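Flagellar biosynthetic protein FliP (Thermotoga maritima MSB8, PDB 5H72) probably takes part in flagellum-specific protein transport as a component of the bacterial flagellar type III export gate, of which this chain is the periplasmic domain. Local coordinates at residues Arg24-Ile29 with Ala63-Leu68; Glu31-Glu36 with Pro70-Gly75; Glu36-His41 with Lys59-Pro64; Glu43-Met48 with Glu76-Phe81. All coordinates share one frame; numbering follows the deposited sequence.

How the contacts relate
Three helices, 17-39, 43-52 and 65-80, make up this periplasmic domain, and all four contacts tie them or their connecting loop together. Contacts 1 and 2 both join helix 17-39 to helix 65-80, with centres about 9 Å apart, and meet where L68 CD2 lies 3.8 Å from M33 CE. Contact 3 is nested within the chain loop closed by contact 2, its centre about 6 Å away, and shares E36 with it. Contact 4 brings helix 43-52 to the later turns of helix 65-80, about 7 Å from contact 2 and about 16 Å from contact 1, between centres. V46 links it to contact 3 through I60. All four touch the second subunit.

Contact 1 (Arg24-Ile29 with Ala63-Leu68); sequences RVNTRI and APNAVL
N26 and N65 meet through their side-chain amides, reaching toward each other from opposite directions, their CA atoms 9.3 Å apart. The interaction is a single hydrogen bond: N65 ND2 donates to N26 OD1 over 2.9 Å, with a bent N-H...O angle of 142°. On the acceptor side the donor sits in the carbonyl plane of N26 and uses a lone pair of OD1; on the donor side OD1 lies close to the amide plane of N65. The two amides are nevertheless turned strongly against each other, their planes 71° apart. N26 gets there because its CG stands anti to the backbone N (chi1 178°), which carries the amide out from the helix toward N65.

Further polar bonds fix the second amide and the turn that bears it. N65 OD1 accepts from R30 NH1; both ends of the amide are bonded, which restrains its rotation, while R30 NH2 bonds to A63 O. P64, at the N-cap position, offers its O to both V67 N and L68 N.

One turn on, L68 packs on M33, I34 and L37 and on the side chain of R30. The contact thus pins the start of helix 65-80 to the middle of helix 17-39 at the surface of the three-helix domain, while V67 faces helix 43-52 and R28 reaches E76 and E36 of the second subunit.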
loop_
_atom_site.group_PDB
_atom_site.type_symbol
_atom_site.label_atom_id
_atom_site.label_comp_id
_atom_site.label_asym_id
_atom_site.label_seq_id
_atom_site.Cartn_x
_atom_site.Cartn_y
_atom_site.Cartn_z
ATOM N N ARG A 24 14.912 -6.483 5.074
ATOM C CA ARG A 24 15.003 -6.849 3.676
ATOM C C ARG A 24 13.895 -6.176 2.879
ATOM O O ARG A 24 14.141 -5.653 1.782
ATOM C CB ARG A 24 14.924 -8.364 3.502
ATOM C CG ARG A 24 16.085 -9.131 4.110
ATOM C CD ARG A 24 17.352 -8.962 3.310
ATOM N NE ARG A 24 18.152 -10.181 3.359
ATOM C CZ ARG A 24 18.667 -10.783 2.292
ATOM N NH1 ARG A 24 18.472 -10.276 1.082
ATOM N NH2 ARG A 24 19.380 -11.893 2.437
ATOM N N VAL A 25 12.679 -6.184 3.429
ATOM C CA VAL A 25 11.527 -5.606 2.743
ATOM C C VAL A 25 11.639 -4.084 2.707
ATOM O O VAL A 25 11.261 -3.459 1.718
ATOM C CB VAL A 25 10.187 -6.047 3.399
ATOM C CG1 VAL A 25 9.010 -5.285 2.815
ATOM C CG2 VAL A 25 9.989 -7.543 3.223
ATOM N N ASN A 26 12.189 -3.487 3.759
ATOM C CA ASN A 26 12.440 -2.043 3.768
ATOM C C ASN A 26 13.434 -1.653 2.669
ATOM O O ASN A 26 13.216 -0.687 1.932
ATOM C CB ASN A 26 12.949 -1.587 5.146
ATOM C CG ASN A 26 13.282 -0.089 5.195
ATOM O OD1 ASN A 26 12.393 0.760 5.141
ATOM N ND2 ASN A 26 14.567 0.231 5.324
ATOM N N THR A 27 14.510 -2.424 2.549
ATOM C CA THR A 27 15.537 -2.161 1.549
ATOM C C THR A 27 14.950 -2.273 0.148
ATOM O O THR A 27 15.178 -1.408 -0.698
ATOM C CB THR A 27 16.731 -3.125 1.692
ATOM O OG1 THR A 27 17.335 -2.943 2.979
ATOM C CG2 THR A 27 17.767 -2.862 0.620
ATOM N N ARG A 28 14.170 -3.320 -0.091
ATOM C CA ARG A 28 13.540 -3.521 -1.391
ATOM C C ARG A 28 12.634 -2.343 -1.756
ATOM O O ARG A 28 12.664 -1.839 -2.870
ATOM C CB ARG A 28 12.746 -4.828 -1.396
ATOM C CG ARG A 28 11.956 -5.094 -2.661
ATOM C CD ARG A 28 12.778 -5.804 -3.744
ATOM N NE ARG A 28 13.867 -4.992 -4.292
ATOM C CZ ARG A 28 13.750 -4.181 -5.343
ATOM N NH1 ARG A 28 12.584 -4.051 -5.966
ATOM N NH2 ARG A 28 14.804 -3.501 -5.778
ATOM N N ILE A 29 11.847 -1.882 -0.796
ATOM C CA ILE A 29 10.910 -0.789 -1.044
ATOM C C ILE A 29 11.655 0.524 -1.276
ATOM O O ILE A 29 11.294 1.283 -2.168
ATOM C CB ILE A 29 9.906 -0.645 0.116
ATOM C CG1 ILE A 29 9.042 -1.904 0.189
ATOM C CG2 ILE A 29 9.023 0.570 -0.080
ATOM C CD1 ILE A 29 8.150 -1.964 1.407
ATOM N N ALA A 63 18.220 10.053 1.894
ATOM C CA ALA A 63 16.978 10.539 2.480
ATOM C C ALA A 63 16.319 9.448 3.318
ATOM O O ALA A 63 16.190 8.306 2.872
ATOM C CB ALA A 63 16.029 11.023 1.408
ATOM N N PRO A 64 15.919 9.794 4.547
ATOM C CA PRO A 64 15.154 8.866 5.387
ATOM C C PRO A 64 13.761 8.623 4.797
ATOM O O PRO A 64 13.307 9.386 3.940
ATOM C CB PRO A 64 15.070 9.597 6.734
ATOM C CG PRO A 64 15.149 11.052 6.360
ATOM C CD PRO A 64 16.110 11.103 5.196
ATOM N N ASN A 65 13.090 7.573 5.249
ATOM C CA ASN A 65 11.798 7.235 4.678
ATOM C C ASN A 65 10.762 8.345 4.871
ATOM O O ASN A 65 9.868 8.505 4.046
ATOM C CB ASN A 65 11.296 5.916 5.262
ATOM C CG ASN A 65 12.012 4.711 4.673
ATOM O OD1 ASN A 65 12.533 4.765 3.558
ATOM N ND2 ASN A 65 12.043 3.618 5.419
ATOM N N ALA A 66 10.896 9.135 5.934
ATOM C CA ALA A 66 9.965 10.242 6.184
ATOM C C ALA A 66 10.009 11.287 5.077
ATOM O O ALA A 66 9.062 12.066 4.906
ATOM C CB ALA A 66 10.260 10.898 7.528
ATOM N N VAL A 67 11.112 11.305 4.337
ATOM C CA VAL A 67 11.278 12.191 3.202
ATOM C C VAL A 67 11.071 11.425 1.908
ATOM O O VAL A 67 10.380 11.885 0.995
ATOM C CB VAL A 67 12.703 12.833 3.190
ATOM C CG1 VAL A 67 12.990 13.510 1.865
ATOM C CG2 VAL A 67 12.861 13.804 4.346
ATOM N N LEU A 68 11.688 10.251 1.831
ATOM C CA LEU A 68 11.693 9.462 0.602
ATOM C C LEU A 68 10.281 9.048 0.179
ATOM O O LEU A 68 9.904 9.203 -0.973
ATOM C CB LEU A 68 12.579 8.228 0.769
ATOM C CG LEU A 68 12.884 7.368 -0.465
ATOM C CD1 LEU A 68 13.549 8.193 -1.569
ATOM C CD2 LEU A 68 13.762 6.184 -0.076
#

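Contact 2 (Glu31-Glu36 with Pro70-Gly75); sequences EFMINE and PAFVLG
F72 holds its CG anti to the backbone N, which sends the ring from helix 65-80 onto M33, whose own CG stands anti to its carbonyl carbon and lies across that ring. F32 takes the less common first torsion, with CG between the backbone N and the carbonyl carbon (chi1 84°), and this swings its ring round to the far end of F72.

M33 covers one face of the F72 ring. Its CG makes a CH-pi contact, 3.7 Å from the ring centroid and almost on the normal, while the chain then bends at chi3 and leaves SD obliquely placed, 4.3 Å from the centroid, as a Met-aromatic contact. F32 adds an offset edge-to-face pair: its edge is directed at the face of F72, with centroids 5.9 Å apart and planes at 71°, and F32 CE1 comes to 3.8 Å from F72 CZ. The remaining approach is at the edge of F72, where E36 CB lies near the ring plane, 3.9 Å from F72 CE1. Only the aliphatic part of E36 is used here; its OE1, close to E76 OE2, forms a salt bridge with R28 of the second subunit, which also bonds E76 and probably offsets the like charges.

The F72 ring therefore rests against F32, M33 and E36, one side of helix 17-39. The segments 31-36 and 70-75 cross at 46°, their axes 9.7 Å apart at closest approach. A71 and L74 turn to helix 43-52, P70, V73 and L74 pack on F22 of the third subunit, and F32 packs against E36 of the second.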
loop_
_atom_site.group_PDB
_atom_site.type_symbol
_atom_site.label_atom_id
_atom_site.label_comp_id
_atom_site.label_asym_id
_atom_site.label_seq_id
_atom_site.Cartn_x
_atom_site.Cartn_y
_atom_site.Cartn_z
ATOM N N GLU A 31 14.636 0.767 -2.542
ATOM C CA GLU A 31 15.258 0.608 -3.862
ATOM C C GLU A 31 14.288 0.870 -5.016
ATOM O O GLU A 31 14.676 1.493 -6.001
ATOM C CB GLU A 31 15.874 -0.796 -4.010
ATOM C CG GLU A 31 17.192 -0.991 -3.256
ATOM C CD GLU A 31 17.789 -2.399 -3.425
ATOM O OE1 GLU A 31 17.153 -3.256 -4.087
ATOM O OE2 GLU A 31 18.902 -2.647 -2.895
ATOM N N PHE A 32 13.032 0.426 -4.915
ATOM C CA PHE A 32 12.128 0.679 -6.036
ATOM C C PHE A 32 11.553 2.100 -5.976
ATOM O O PHE A 32 11.271 2.682 -7.018
ATOM C CB PHE A 32 11.028 -0.424 -6.168
ATOM C CG PHE A 32 9.805 -0.268 -5.299
ATOM C CD1 PHE A 32 8.912 0.783 -5.470
ATOM C CD2 PHE A 32 9.482 -1.259 -4.382
ATOM C CE1 PHE A 32 7.777 0.894 -4.691
ATOM C CE2 PHE A 32 8.330 -1.165 -3.596
ATOM C CZ PHE A 32 7.479 -0.080 -3.752
ATOM N N MET A 33 11.418 2.675 -4.786
ATOM C CA MET A 33 11.031 4.079 -4.695
ATOM C C MET A 33 12.108 4.937 -5.347
ATOM O O MET A 33 11.816 5.788 -6.194
ATOM C CB MET A 33 10.806 4.505 -3.236
ATOM C CG MET A 33 9.532 3.940 -2.627
ATOM S SD MET A 33 9.054 4.684 -1.051
ATOM C CE MET A 33 10.487 4.346 -0.030
ATOM N N ILE A 34 13.356 4.685 -4.968
ATOM C CA ILE A 34 14.484 5.409 -5.535
ATOM C C ILE A 34 14.563 5.229 -7.056
ATOM O O ILE A 34 14.743 6.195 -7.795
ATOM C CB ILE A 34 15.798 4.971 -4.868
ATOM C CG1 ILE A 34 15.876 5.562 -3.460
ATOM C CG2 ILE A 34 17.003 5.399 -5.696
ATOM C CD1 ILE A 34 16.945 4.948 -2.593
ATOM N N ASN A 35 14.399 3.999 -7.527
ATOM C CA ASN A 35 14.444 3.726 -8.964
ATOM C C ASN A 35 13.346 4.465 -9.725
ATOM O O ASN A 35 13.596 5.024 -10.791
ATOM C CB ASN A 35 14.337 2.229 -9.214
ATOM C CG ASN A 35 14.478 1.866 -10.681
ATOM O OD1 ASN A 35 13.540 1.373 -11.301
ATOM N ND2 ASN A 35 15.657 2.101 -11.243
ATOM N N GLU A 36 12.133 4.478 -9.168
ATOM C CA GLU A 36 10.999 5.185 -9.769
ATOM C C GLU A 36 11.280 6.681 -9.853
ATOM O O GLU A 36 10.945 7.330 -10.841
ATOM C CB GLU A 36 9.712 4.953 -8.966
ATOM C CG GLU A 36 8.974 3.671 -9.313
ATOM C CD GLU A 36 8.372 3.696 -10.716
ATOM O OE1 GLU A 36 7.469 4.521 -10.973
ATOM O OE2 GLU A 36 8.803 2.884 -11.560
ATOM N N PRO A 70 7.153 10.323 0.987
ATOM C CA PRO A 70 6.313 11.387 0.419
ATOM C C PRO A 70 6.788 11.881 -0.954
ATOM O O PRO A 70 5.953 12.184 -1.811
ATOM C CB PRO A 70 6.415 12.509 1.459
ATOM C CG PRO A 70 6.797 11.846 2.709
ATOM C CD PRO A 70 7.673 10.699 2.317
ATOM N N ALA A 71 8.101 11.957 -1.163
ATOM C CA ALA A 71 8.632 12.378 -2.462
ATOM C C ALA A 71 8.224 11.388 -3.540
ATOM O O ALA A 71 7.863 11.775 -4.653
ATOM C CB ALA A 71 10.146 12.512 -2.408
ATOM N N PHE A 72 8.277 10.106 -3.192
ATOM C CA PHE A 72 7.915 9.024 -4.108
ATOM C C PHE A 72 6.467 9.157 -4.540
ATOM O O PHE A 72 6.168 9.139 -5.736
ATOM C CB PHE A 72 8.167 7.665 -3.438
ATOM C CG PHE A 72 7.474 6.503 -4.102
ATOM C CD1 PHE A 72 7.932 6.001 -5.309
ATOM C CD2 PHE A 72 6.385 5.884 -3.490
ATOM C CE1 PHE A 72 7.302 4.925 -5.910
ATOM C CE2 PHE A 72 5.751 4.807 -4.082
ATOM C CZ PHE A 72 6.208 4.324 -5.292
ATOM N N VAL A 73 5.577 9.314 -3.558
ATOM C CA VAL A 73 4.146 9.465 -3.816
ATOM C C VAL A 73 3.854 10.694 -4.666
ATOM O O VAL A 73 3.087 10.621 -5.626
ATOM C CB VAL A 73 3.338 9.556 -2.498
ATOM C CG1 VAL A 73 1.869 9.858 -2.781
ATOM C CG2 VAL A 73 3.479 8.269 -1.719
ATOM N N LEU A 74 4.457 11.821 -4.308
ATOM C CA LEU A 74 4.345 13.026 -5.128
ATOM C C LEU A 74 4.772 12.726 -6.547
ATOM O O LEU A 74 4.063 13.068 -7.494
ATOM C CB LEU A 74 5.193 14.164 -4.563
ATOM C CG LEU A 74 4.611 14.951 -3.391
ATOM C CD1 LEU A 74 5.471 16.176 -3.133
ATOM C CD2 LEU A 74 3.163 15.346 -3.666
ATOM N N GLY A 75 5.924 12.069 -6.684
ATOM C CA GLY A 75 6.431 11.654 -7.979
ATOM C C GLY A 75 5.453 10.812 -8.783
ATOM O O GLY A 75 5.280 11.035 -9.980
#

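Contact 3 (Glu36-His41 with Lys59-Pro64); sequences ELKNHH and KIEEAP
K38 and E61 form a salt bridge in which K38 NZ donates to E61 OE2 over 2.7 Å, approaching nearly in line with the C-O bond. The lysine is stretched out fully beyond CG, whereas the glutamate bends at chi2 (85°); the two side chains cross at about a right angle. The other carboxylate oxygen is served as well: a water donates to E61 OE1 at 2.8 Å and accepts a weak bond from K38 NZ at 3.5 Å. The water links E61 OE1 to K38 NZ, weakly on the lysine side, and together with the direct K38 bond it probably limits the carboxylate's rotation. The bridge lies at the edge of the contact, with K38 itself exposed.

Beneath it the aliphatic part of K38 lies against I60, since CG and CE of K38 both approach I60 CD1, at 4.0 Å each. L37 CB touches the same methyl more loosely, at 4.4 Å.

Helix 17-39 ends here in a Schellman motif: H41, with positive phi, is its C-prime residue, H41 N bonds to K38 O, and N42 N bonds to L37 O. These two bonds occupy carbonyls of the last turn and redirect the chain toward helix 43-52. On the other side, residues 60-62 form a short 3-10 segment in which E62 N bonds to K59 O and A63 N to I60 O. E62 OE1 accepts from A58 N, and E61 O takes a weak bond from R30 NH2 of helix 17-39. I60 also packs on V46 and F47 of helix 43-52 and on I34.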
loop_
_atom_site.group_PDB
_atom_site.type_symbol
_atom_site.label_atom_id
_atom_site.label_comp_id
_atom_site.label_asym_id
_atom_site.label_seq_id
_atom_site.Cartn_x
_atom_site.Cartn_y
_atom_site.Cartn_z
ATOM N N GLU A 36 12.133 4.478 -9.168
ATOM C CA GLU A 36 10.999 5.185 -9.769
ATOM C C GLU A 36 11.280 6.681 -9.853
ATOM O O GLU A 36 10.945 7.330 -10.841
ATOM C CB GLU A 36 9.712 4.953 -8.966
ATOM C CG GLU A 36 8.974 3.671 -9.313
ATOM C CD GLU A 36 8.372 3.696 -10.716
ATOM O OE1 GLU A 36 7.469 4.521 -10.973
ATOM O OE2 GLU A 36 8.803 2.884 -11.560
ATOM N N LEU A 37 11.893 7.218 -8.802
ATOM C CA LEU A 37 12.184 8.640 -8.739
ATOM C C LEU A 37 13.249 9.035 -9.765
ATOM O O LEU A 37 13.155 10.093 -10.383
ATOM C CB LEU A 37 12.628 9.037 -7.323
ATOM C CG LEU A 37 11.528 9.172 -6.262
ATOM C CD1 LEU A 37 12.134 9.180 -4.879
ATOM C CD2 LEU A 37 10.689 10.426 -6.469
ATOM N N LYS A 38 14.257 8.186 -9.943
ATOM C CA LYS A 38 15.308 8.468 -10.908
ATOM C C LYS A 38 14.788 8.312 -12.322
ATOM O O LYS A 38 14.990 9.189 -13.158
ATOM C CB LYS A 38 16.520 7.557 -10.693
ATOM C CG LYS A 38 17.298 7.884 -9.434
ATOM C CD LYS A 38 18.636 7.165 -9.411
ATOM C CE LYS A 38 19.385 7.467 -8.116
ATOM N NZ LYS A 38 20.706 6.765 -8.046
ATOM N N ASN A 39 14.115 7.199 -12.587
ATOM C CA ASN A 39 13.678 6.894 -13.940
ATOM C C ASN A 39 12.656 7.902 -14.468
ATOM O O ASN A 39 12.520 8.071 -15.677
ATOM C CB ASN A 39 13.131 5.463 -14.009
ATOM C CG ASN A 39 14.250 4.409 -13.941
ATOM O OD1 ASN A 39 15.422 4.711 -14.195
ATOM N ND2 ASN A 39 13.889 3.172 -13.609
ATOM N N HIS A 40 11.971 8.602 -13.571
ATOM C CA HIS A 40 11.040 9.652 -13.986
ATOM C C HIS A 40 11.573 11.058 -13.660
ATOM O O HIS A 40 10.848 12.042 -13.751
ATOM C CB HIS A 40 9.673 9.434 -13.339
ATOM C CG HIS A 40 9.025 8.137 -13.724
ATOM N ND1 HIS A 40 8.508 7.908 -14.980
ATOM C CD2 HIS A 40 8.819 7.001 -13.020
ATOM C CE1 HIS A 40 8.004 6.688 -15.035
ATOM N NE2 HIS A 40 8.184 6.113 -13.856
ATOM N N HIS A 41 12.847 11.137 -13.287
ATOM C CA HIS A 41 13.540 12.416 -13.105
ATOM C C HIS A 41 12.832 13.299 -12.107
ATOM O O HIS A 41 12.615 14.486 -12.350
ATOM C CB HIS A 41 13.682 13.141 -14.449
ATOM C CG HIS A 41 14.187 12.259 -15.553
ATOM N ND1 HIS A 41 13.344 11.619 -16.434
ATOM C CD2 HIS A 41 15.441 11.878 -15.885
ATOM C CE1 HIS A 41 14.058 10.894 -17.279
ATOM N NE2 HIS A 41 15.339 11.035 -16.967
ATOM N N LYS A 59 22.685 13.013 -1.842
ATOM C CA LYS A 59 22.003 12.176 -2.832
ATOM C C LYS A 59 20.758 11.522 -2.239
ATOM O O LYS A 59 20.656 11.373 -1.018
ATOM C CB LYS A 59 22.955 11.116 -3.374
ATOM C CG LYS A 59 23.672 10.322 -2.313
ATOM C CD LYS A 59 25.058 9.983 -2.820
ATOM C CE LYS A 59 25.544 8.636 -2.328
ATOM N NZ LYS A 59 26.787 8.255 -3.064
ATOM N N ILE A 60 19.812 11.128 -3.091
ATOM C CA ILE A 60 18.508 10.709 -2.581
ATOM C C ILE A 60 18.582 9.399 -1.801
ATOM O O ILE A 60 17.701 9.108 -0.990
ATOM C CB ILE A 60 17.455 10.582 -3.701
ATOM C CG1 ILE A 60 17.828 9.506 -4.717
ATOM C CG2 ILE A 60 17.256 11.928 -4.397
ATOM C CD1 ILE A 60 16.722 9.243 -5.719
ATOM N N GLU A 61 19.648 8.630 -1.997
ATOM C CA GLU A 61 19.799 7.403 -1.220
ATOM C C GLU A 61 20.041 7.687 0.255
ATOM O O GLU A 61 19.977 6.779 1.072
ATOM C CB GLU A 61 20.939 6.541 -1.760
ATOM C CG GLU A 61 20.721 6.015 -3.172
ATOM C CD GLU A 61 21.142 7.018 -4.230
ATOM O OE1 GLU A 61 21.344 8.197 -3.885
ATOM O OE2 GLU A 61 21.280 6.625 -5.407
ATOM N N GLU A 62 20.324 8.938 0.600
ATOM C CA GLU A 62 20.548 9.294 2.001
ATOM C C GLU A 62 19.283 9.861 2.664
ATOM O O GLU A 62 19.274 10.126 3.861
ATOM C CB GLU A 62 21.696 10.301 2.118
ATOM C CG GLU A 62 22.999 9.849 1.462
ATOM C CD GLU A 62 23.989 10.994 1.253
ATOM O OE1 GLU A 62 23.603 12.176 1.432
ATOM O OE2 GLU A 62 25.160 10.711 0.905
ATOM N N ALA A 63 18.220 10.053 1.894
ATOM C CA ALA A 63 16.978 10.539 2.480
ATOM C C ALA A 63 16.319 9.448 3.318
ATOM O O ALA A 63 16.190 8.306 2.872
ATOM C CB ALA A 63 16.029 11.023 1.408
ATOM N N PRO A 64 15.919 9.794 4.547
ATOM C CA PRO A 64 15.154 8.866 5.387
ATOM C C PRO A 64 13.761 8.623 4.797
ATOM O O PRO A 64 13.307 9.386 3.940
ATOM C CB PRO A 64 15.070 9.597 6.734
ATOM C CG PRO A 64 15.149 11.052 6.360
ATOM C CD PRO A 64 16.110 11.103 5.196
HETATM O O HOH W 1 21.669 9.603 -6.327
#

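Contact 4 (Glu43-Met48 with Glu76-Phe81); sequences EDNVFM and ELEVAF
N45 and E78 sit on facing turns of two helices whose backbones stay well apart, their CA atoms 10.6 Å from each other, so the two side chains have to span the distance. Both point toward the opposite helix and come together from opposite directions. N45 ND2 donates to E78 OE1 over 3.2 Å, a rather long bond but a nearly straight one, with an N-H...O angle of 176°.

The donor meets OE1 on its syn side, somewhat out of the carboxylate plane, while OE1 lies essentially in the amide plane of N45. The planes of the two groups are 60° apart, and the single bond is made to OE1. The second oxygen, E78 OE2, stands 3.6 Å from N45 ND2. E78 reaches this place by bending at chi2 (149°), away from a fully extended chain.

N45 is buried. Its ND2 has one straight bond to E78 and a weak one to A71 O, about two turns earlier on the same helix, 65-80.

Around this polar link, N45 packs on L74, and V46 touches L37, I60, A63, V67 and A71, where the three helices and the 59-64 loop meet. E78 and V79 also touch N42 in the loop joining helices 17-39 and 43-52, and E76 forms a salt bridge to R28 of the second subunit.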
loop_
_atom_site.group_PDB
_atom_site.type_symbol
_atom_site.label_atom_id
_atom_site.label_comp_id
_atom_site.label_asym_id
_atom_site.label_seq_id
_atom_site.Cartn_x
_atom_site.Cartn_y
_atom_site.Cartn_z
ATOM N N GLU A 43 13.849 13.350 -8.775
ATOM C CA GLU A 43 14.703 13.414 -7.582
ATOM C C GLU A 43 14.541 14.717 -6.809
ATOM O O GLU A 43 14.681 14.735 -5.594
ATOM C CB GLU A 43 16.175 13.237 -7.942
ATOM C CG GLU A 43 16.486 12.020 -8.787
ATOM C CD GLU A 43 16.432 12.323 -10.277
ATOM O OE1 GLU A 43 15.778 13.319 -10.669
ATOM O OE2 GLU A 43 17.054 11.567 -11.060
ATOM N N ASP A 44 14.231 15.802 -7.511
ATOM C CA ASP A 44 14.068 17.102 -6.869
ATOM C C ASP A 44 13.064 17.058 -5.729
ATOM O O ASP A 44 13.238 17.758 -4.726
ATOM C CB ASP A 44 13.654 18.168 -7.889
ATOM C CG ASP A 44 14.849 18.776 -8.614
ATOM O OD1 ASP A 44 15.969 18.748 -8.052
ATOM O OD2 ASP A 44 14.670 19.287 -9.741
ATOM N N ASN A 45 12.023 16.238 -5.869
ATOM C CA ASN A 45 11.048 16.069 -4.789
ATOM C C ASN A 45 11.729 15.713 -3.482
ATOM O O ASN A 45 11.387 16.252 -2.433
ATOM C CB ASN A 45 10.019 14.988 -5.126
ATOM C CG ASN A 45 9.123 15.372 -6.278
ATOM O OD1 ASN A 45 9.057 16.538 -6.670
ATOM N ND2 ASN A 45 8.414 14.394 -6.824
ATOM N N VAL A 46 12.701 14.811 -3.551
ATOM C CA VAL A 46 13.423 14.397 -2.359
ATOM C C VAL A 46 14.182 15.560 -1.753
ATOM O O VAL A 46 14.026 15.863 -0.570
ATOM C CB VAL A 46 14.410 13.277 -2.660
ATOM C CG1 VAL A 46 15.126 12.859 -1.391
ATOM C CG2 VAL A 46 13.700 12.103 -3.316
ATOM N N PHE A 47 15.000 16.212 -2.576
ATOM C CA PHE A 47 15.790 17.365 -2.142
ATOM C C PHE A 47 14.921 18.499 -1.613
ATOM O O PHE A 47 15.246 19.108 -0.594
ATOM C CB PHE A 47 16.665 17.869 -3.292
ATOM C CG PHE A 47 17.760 16.921 -3.663
ATOM C CD1 PHE A 47 18.772 16.636 -2.762
ATOM C CD2 PHE A 47 17.775 16.306 -4.895
ATOM C CE1 PHE A 47 19.785 15.755 -3.086
ATOM C CE2 PHE A 47 18.788 15.422 -5.225
ATOM C CZ PHE A 47 19.793 15.146 -4.314
ATOM N N MET A 48 13.813 18.771 -2.295
ATOM C CA MET A 48 12.904 19.818 -1.850
ATOM C C MET A 48 12.350 19.493 -0.471
ATOM O O MET A 48 12.380 20.331 0.426
ATOM C CB MET A 48 11.760 20.013 -2.848
ATOM C CG MET A 48 10.636 20.895 -2.308
ATOM S SD MET A 48 9.169 21.014 -3.364
ATOM C CE MET A 48 8.501 19.352 -3.273
ATOM N N GLU A 76 4.804 9.846 -8.141
ATOM C CA GLU A 76 3.878 8.966 -8.863
ATOM C C GLU A 76 2.642 9.717 -9.336
ATOM O O GLU A 76 2.140 9.468 -10.418
ATOM C CB GLU A 76 3.444 7.782 -7.994
ATOM C CG GLU A 76 4.555 6.786 -7.671
ATOM C CD GLU A 76 5.169 6.186 -8.916
ATOM O OE1 GLU A 76 4.403 5.843 -9.837
ATOM O OE2 GLU A 76 6.410 6.067 -8.976
ATOM N N LEU A 77 2.150 10.643 -8.519
ATOM C CA LEU A 77 0.970 11.411 -8.899
ATOM C C LEU A 77 1.297 12.331 -10.070
ATOM O O LEU A 77 0.525 12.416 -11.022
ATOM C CB LEU A 77 0.428 12.196 -7.701
ATOM C CG LEU A 77 -0.181 11.303 -6.610
ATOM C CD1 LEU A 77 -0.326 12.047 -5.291
ATOM C CD2 LEU A 77 -1.528 10.727 -7.053
ATOM N N GLU A 78 2.454 12.988 -10.022
ATOM C CA GLU A 78 2.905 13.835 -11.132
ATOM C C GLU A 78 2.950 13.066 -12.445
ATOM O O GLU A 78 2.492 13.559 -13.468
ATOM C CB GLU A 78 4.283 14.441 -10.836
ATOM C CG GLU A 78 4.253 15.538 -9.763
ATOM C CD GLU A 78 5.543 15.616 -8.950
ATOM O OE1 GLU A 78 6.514 14.901 -9.290
ATOM O OE2 GLU A 78 5.587 16.388 -7.965
ATOM N N VAL A 79 3.494 11.857 -12.423
ATOM C CA VAL A 79 3.524 11.039 -13.626
ATOM C C VAL A 79 2.117 10.559 -13.981
ATOM O O VAL A 79 1.754 10.533 -15.155
ATOM C CB VAL A 79 4.476 9.824 -13.472
ATOM C CG1 VAL A 79 4.470 8.950 -14.739
ATOM C CG2 VAL A 79 5.890 10.299 -13.144
ATOM N N ALA A 80 1.319 10.206 -12.976
ATOM C CA ALA A 80 -0.029 9.666 -13.213
ATOM C C ALA A 80 -0.940 10.659 -13.947
ATOM O O ALA A 80 -1.673 10.289 -14.863
ATOM C CB ALA A 80 -0.673 9.246 -11.895
ATOM N N PHE A 81 -0.870 11.919 -13.536
ATOM C CA PHE A 81 -1.683 12.976 -14.117
ATOM C C PHE A 81 -0.888 13.774 -15.141
ATOM O O PHE A 81 -0.966 15.002 -15.194
ATOM C CB PHE A 81 -2.222 13.875 -13.008
ATOM C CG PHE A 81 -3.012 13.123 -11.984
ATOM C CD1 PHE A 81 -4.021 12.266 -12.379
ATOM C CD2 PHE A 81 -2.720 13.230 -10.636
ATOM C CE1 PHE A 81 -4.744 11.549 -11.451
ATOM C CE2 PHE A 81 -3.441 12.517 -9.695
ATOM C CZ PHE A 81 -4.454 11.672 -10.106
#